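PDB 4BMD: S-M checkpoint control protein rad4 from Schizosaccharomyces pombe, which acts in DNA replication and in the checkpoint coupling S and M phases, binding phosphorylated crb2 through BRCT1 and BRCT2 rather than the BRCT3 and BRCT4 domains here. Local coordinates for residues A[15-24]-A[49-59]. Numbering follows the deposited sequence.
Sequences NLTFYLYEFP and TIDFVVIPHYF
D51 grips T17 at both backbone ends. Its carboxylate OD2 takes the T17 N-H at 2.7 Å in a nearly straight bond, 169° at the hydrogen, on its anti side, somewhat out of the carboxylate plane. Its own N gives a hydrogen bond to T17 O. CG of D51 sits beside its backbone N (chi1 -66°), which turns the carboxylate back to T17. Followed outward, CB of D51 lies near T17 O, CG meets L16 CD2 at 3.6 Å, OD1 lies near the same methyl, and OD2, the tip, is the atom bound to T17 N. From there strands 17-20 and 52-55 pair in parallel. Y19 N donates a hydrogen bond to F52 O, V54 N to Y19 O at 2.8 Å, and Y21 N to V54 O.

F18, L20, F52 and V54 line one face of the sheet, with helix 25-36 and W76 and I77 of helix 74-82 packing there. Y19 and V53 lie on the other. Beyond the strands, P56 CD sits over one face of the F23 ring, 3.8 Å from its centroid, a CH-pi contact. The Y21 edge meets the F59 face in a T-shaped pair, planes at 64°.

This is the central strand pair of a four-stranded parallel sheet, order 41-42, 17-20, 52-55, 71-73, the core of the BRCT fold, here BRCT3.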
loop_
_atom_site.group_PDB
_atom_site.type_symbol
_atom_site.label_atom_id
_atom_site.label_comp_id
_atom_site.label_asym_id
_atom_site.label_seq_id
_atom_site.Cartn_x
_atom_site.Cartn_y
_atom_site.Cartn_z
ATOM N N ASN A 15 11.122 -22.860 6.441
ATOM C CA ASN A 15 10.026 -23.579 7.093
ATOM C C ASN A 15 8.660 -22.914 6.923
ATOM O O ASN A 15 7.751 -23.129 7.728
ATOM C CB ASN A 15 10.324 -23.805 8.580
ATOM C CG ASN A 15 11.626 -24.546 8.806
ATOM O OD1 ASN A 15 12.040 -25.365 7.985
ATOM N ND2 ASN A 15 12.280 -24.263 9.927
ATOM N N LEU A 16 8.518 -22.113 5.871
ATOM C CA LEU A 16 7.252 -21.445 5.587
ATOM C C LEU A 16 6.673 -21.902 4.252
ATOM O O LEU A 16 7.378 -21.961 3.244
ATOM C CB LEU A 16 7.429 -19.925 5.587
ATOM C CG LEU A 16 7.800 -19.262 6.914
ATOM C CD1 LEU A 16 7.813 -17.748 6.765
ATOM C CD2 LEU A 16 6.844 -19.685 8.017
ATOM N N THR A 17 5.385 -22.224 4.254
ATOM C CA THR A 17 4.699 -22.625 3.032
ATOM C C THR A 17 3.670 -21.570 2.639
ATOM O O THR A 17 2.884 -21.112 3.472
ATOM C CB THR A 17 4.002 -23.988 3.193
ATOM O OG1 THR A 17 4.918 -24.929 3.766
ATOM C CG2 THR A 17 3.525 -24.506 1.844
ATOM N N PHE A 18 3.680 -21.186 1.367
ATOM C CA PHE A 18 2.806 -20.126 0.881
ATOM C C PHE A 18 1.773 -20.636 -0.117
ATOM O O PHE A 18 2.030 -21.570 -0.876
ATOM C CB PHE A 18 3.632 -19.002 0.248
ATOM C CG PHE A 18 4.545 -18.303 1.215
ATOM C CD1 PHE A 18 5.827 -18.776 1.445
ATOM C CD2 PHE A 18 4.121 -17.172 1.893
ATOM C CE1 PHE A 18 6.668 -18.135 2.335
ATOM C CE2 PHE A 18 4.958 -16.527 2.784
ATOM C CZ PHE A 18 6.233 -17.009 3.006
ATOM N N TYR A 19 0.603 -20.008 -0.104
ATOM C CA TYR A 19 -0.474 -20.336 -1.028
ATOM C C TYR A 19 -0.816 -19.104 -1.861
ATOM O O TYR A 19 -1.328 -18.115 -1.338
ATOM C CB TYR A 19 -1.699 -20.821 -0.251
ATOM C CG TYR A 19 -2.958 -20.998 -1.074
ATOM C CD1 TYR A 19 -3.215 -22.190 -1.738
ATOM C CD2 TYR A 19 -3.902 -19.981 -1.165
ATOM C CE1 TYR A 19 -4.370 -22.359 -2.482
ATOM C CE2 TYR A 19 -5.058 -20.141 -1.906
ATOM C CZ TYR A 19 -5.287 -21.331 -2.562
ATOM O OH TYR A 19 -6.440 -21.492 -3.299
ATOM N N LEU A 20 -0.527 -19.169 -3.157
ATOM C CA LEU A 20 -0.751 -18.038 -4.051
ATOM C C LEU A 20 -2.134 -18.118 -4.689
ATOM O O LEU A 20 -2.458 -19.093 -5.366
ATOM C CB LEU A 20 0.329 -17.996 -5.134
ATOM C CG LEU A 20 1.769 -18.183 -4.647
ATOM C CD1 LEU A 20 2.744 -18.090 -5.812
ATOM C CD2 LEU A 20 2.122 -17.174 -3.564
ATOM N N TYR A 21 -2.943 -17.084 -4.477
ATOM C CA TYR A 21 -4.335 -17.102 -4.916
ATOM C C TYR A 21 -4.616 -16.167 -6.090
ATOM O O TYR A 21 -4.377 -14.966 -6.006
ATOM C CB TYR A 21 -5.257 -16.757 -3.745
ATOM C CG TYR A 21 -6.723 -16.711 -4.108
ATOM C CD1 TYR A 21 -7.457 -17.882 -4.261
ATOM C CD2 TYR A 21 -7.377 -15.499 -4.285
ATOM C CE1 TYR A 21 -8.800 -17.846 -4.588
ATOM C CE2 TYR A 21 -8.720 -15.452 -4.609
ATOM C CZ TYR A 21 -9.426 -16.628 -4.761
ATOM O OH TYR A 21 -10.763 -16.585 -5.085
ATOM N N GLU A 22 -5.129 -16.740 -7.177
ATOM C CA GLU A 22 -5.562 -15.986 -8.356
ATOM C C GLU A 22 -4.519 -15.037 -8.944
ATOM O O GLU A 22 -4.854 -13.945 -9.400
ATOM C CB GLU A 22 -6.861 -15.226 -8.070
ATOM C CG GLU A 22 -8.082 -16.121 -7.939
ATOM C CD GLU A 22 -8.355 -16.924 -9.194
ATOM O OE1 GLU A 22 -8.747 -16.320 -10.216
ATOM O OE2 GLU A 22 -8.176 -18.160 -9.161
ATOM N N PHE A 23 -3.258 -15.454 -8.933
ATOM C CA PHE A 23 -2.214 -14.703 -9.616
ATOM C C PHE A 23 -2.166 -15.115 -11.083
ATOM O O PHE A 23 -2.405 -16.278 -11.410
ATOM C CB PHE A 23 -0.853 -14.942 -8.961
ATOM C CG PHE A 23 -0.611 -14.105 -7.739
ATOM C CD1 PHE A 23 -0.069 -12.834 -7.851
ATOM C CD2 PHE A 23 -0.912 -14.591 -6.476
ATOM C CE1 PHE A 23 0.161 -12.061 -6.729
ATOM C CE2 PHE A 23 -0.683 -13.822 -5.350
ATOM C CZ PHE A 23 -0.146 -12.556 -5.476
ATOM N N PRO A 24 -1.868 -14.160 -11.977
ATOM C CA PRO A 24 -1.718 -14.483 -13.399
ATOM C C PRO A 24 -0.489 -15.358 -13.614
ATOM O O PRO A 24 0.475 -15.239 -12.858
ATOM C CB PRO A 24 -1.524 -13.112 -14.052
ATOM C CG PRO A 24 -0.986 -12.248 -12.965
ATOM C CD PRO A 24 -1.644 -12.729 -11.707
ATOM N N THR A 49 -0.469 -27.041 6.593
ATOM C CA THR A 49 0.901 -26.717 6.213
ATOM C C THR A 49 1.045 -25.236 5.859
ATOM O O THR A 49 2.073 -24.618 6.142
ATOM C CB THR A 49 1.361 -27.574 5.015
ATOM O OG1 THR A 49 1.194 -28.963 5.327
ATOM C CG2 THR A 49 2.821 -27.305 4.684
ATOM N N ILE A 50 0.003 -24.676 5.249
ATOM C CA ILE A 50 0.016 -23.287 4.794
ATOM C C ILE A 50 0.262 -22.294 5.928
ATOM O O ILE A 50 -0.428 -22.315 6.948
ATOM C CB ILE A 50 -1.302 -22.918 4.083
ATOM C CG1 ILE A 50 -1.511 -23.801 2.852
ATOM C CG2 ILE A 50 -1.301 -21.448 3.686
ATOM C CD1 ILE A 50 -0.405 -23.682 1.824
ATOM N N ASP A 51 1.253 -21.428 5.740
ATOM C CA ASP A 51 1.567 -20.396 6.721
ATOM C C ASP A 51 0.928 -19.062 6.347
ATOM O O ASP A 51 0.406 -18.357 7.206
ATOM C CB ASP A 51 3.080 -20.227 6.867
ATOM C CG ASP A 51 3.746 -21.448 7.466
ATOM O OD1 ASP A 51 3.744 -21.576 8.709
ATOM O OD2 ASP A 51 4.273 -22.278 6.695
ATOM N N PHE A 52 0.974 -18.719 5.064
ATOM C CA PHE A 52 0.395 -17.466 4.591
ATOM C C PHE A 52 -0.331 -17.640 3.264
ATOM O O PHE A 52 0.130 -18.365 2.382
ATOM C CB PHE A 52 1.476 -16.393 4.436
ATOM C CG PHE A 52 2.130 -15.996 5.727
ATOM C CD1 PHE A 52 1.536 -15.064 6.561
ATOM C CD2 PHE A 52 3.344 -16.549 6.103
ATOM C CE1 PHE A 52 2.137 -14.694 7.749
ATOM C CE2 PHE A 52 3.950 -16.185 7.290
ATOM C CZ PHE A 52 3.345 -15.255 8.114
ATOM N N VAL A 53 -1.471 -16.970 3.131
ATOM C CA VAL A 53 -2.173 -16.894 1.857
ATOM C C VAL A 53 -1.845 -15.562 1.195
ATOM O O VAL A 53 -2.024 -14.502 1.797
ATOM C CB VAL A 53 -3.698 -17.019 2.038
ATOM C CG1 VAL A 53 -4.418 -16.696 0.737
ATOM C CG2 VAL A 53 -4.064 -18.413 2.528
ATOM N N VAL A 54 -1.357 -15.617 -0.038
ATOM C CA VAL A 54 -0.946 -14.412 -0.750
ATOM C C VAL A 54 -1.945 -14.015 -1.836
ATOM O O VAL A 54 -2.328 -14.830 -2.676
ATOM C CB VAL A 54 0.457 -14.574 -1.361
ATOM C CG1 VAL A 54 0.928 -13.260 -1.965
ATOM C CG2 VAL A 54 1.438 -15.055 -0.301
ATOM N N ILE A 55 -2.358 -12.751 -1.804
ATOM C CA ILE A 55 -3.333 -12.207 -2.741
ATOM C C ILE A 55 -2.653 -11.123 -3.574
ATOM O O ILE A 55 -1.771 -10.432 -3.077
ATOM C CB ILE A 55 -4.516 -11.579 -1.968
ATOM C CG1 ILE A 55 -5.058 -12.565 -0.932
ATOM C CG2 ILE A 55 -5.625 -11.134 -2.906
ATOM C CD1 ILE A 55 -5.608 -13.838 -1.526
ATOM N N PRO A 56 -3.033 -10.985 -4.855
ATOM C CA PRO A 56 -2.533 -9.824 -5.598
ATOM C C PRO A 56 -3.047 -8.522 -4.986
ATOM O O PRO A 56 -4.188 -8.467 -4.526
ATOM C CB PRO A 56 -3.106 -10.028 -7.008
ATOM C CG PRO A 56 -4.187 -11.057 -6.857
ATOM C CD PRO A 56 -3.756 -11.926 -5.724
ATOM N N HIS A 57 -2.206 -7.491 -4.976
ATOM C CA HIS A 57 -2.543 -6.226 -4.325
ATOM C C HIS A 57 -3.730 -5.522 -4.979
ATOM O O HIS A 57 -4.402 -4.708 -4.348
ATOM C CB HIS A 57 -1.329 -5.292 -4.306
ATOM C CG HIS A 57 -0.914 -4.812 -5.663
ATOM N ND1 HIS A 57 0.096 -5.409 -6.386
ATOM C CD2 HIS A 57 -1.373 -3.793 -6.428
ATOM C CE1 HIS A 57 0.242 -4.778 -7.538
ATOM N NE2 HIS A 57 -0.638 -3.794 -7.589
ATOM N N TYR A 58 -3.981 -5.842 -6.245
ATOM C CA TYR A 58 -5.047 -5.198 -7.004
ATOM C C TYR A 58 -6.358 -5.975 -6.946
ATOM O O TYR A 58 -7.360 -5.559 -7.527
ATOM C CB TYR A 58 -4.620 -5.005 -8.461
ATOM C CG TYR A 58 -4.072 -6.259 -9.105
ATOM C CD1 TYR A 58 -4.917 -7.179 -9.712
ATOM C CD2 TYR A 58 -2.709 -6.522 -9.108
ATOM C CE1 TYR A 58 -4.421 -8.324 -10.301
ATOM C CE2 TYR A 58 -2.202 -7.665 -9.694
ATOM C CZ TYR A 58 -3.063 -8.563 -10.289
ATOM O OH TYR A 58 -2.563 -9.703 -10.875
ATOM N N PHE A 59 -6.347 -7.106 -6.249
ATOM C CA PHE A 59 -7.537 -7.943 -6.144
ATOM C C PHE A 59 -8.550 -7.318 -5.187
ATOM O O PHE A 59 -8.213 -6.993 -4.049
ATOM C CB PHE A 59 -7.159 -9.348 -5.670
ATOM C CG PHE A 59 -8.169 -10.403 -6.028
ATOM C CD1 PHE A 59 -9.319 -10.569 -5.272
ATOM C CD2 PHE A 59 -7.966 -11.232 -7.120
ATOM C CE1 PHE A 59 -10.249 -11.539 -5.601
ATOM C CE2 PHE A 59 -8.891 -12.204 -7.454
ATOM C CZ PHE A 59 -10.034 -12.358 -6.693
#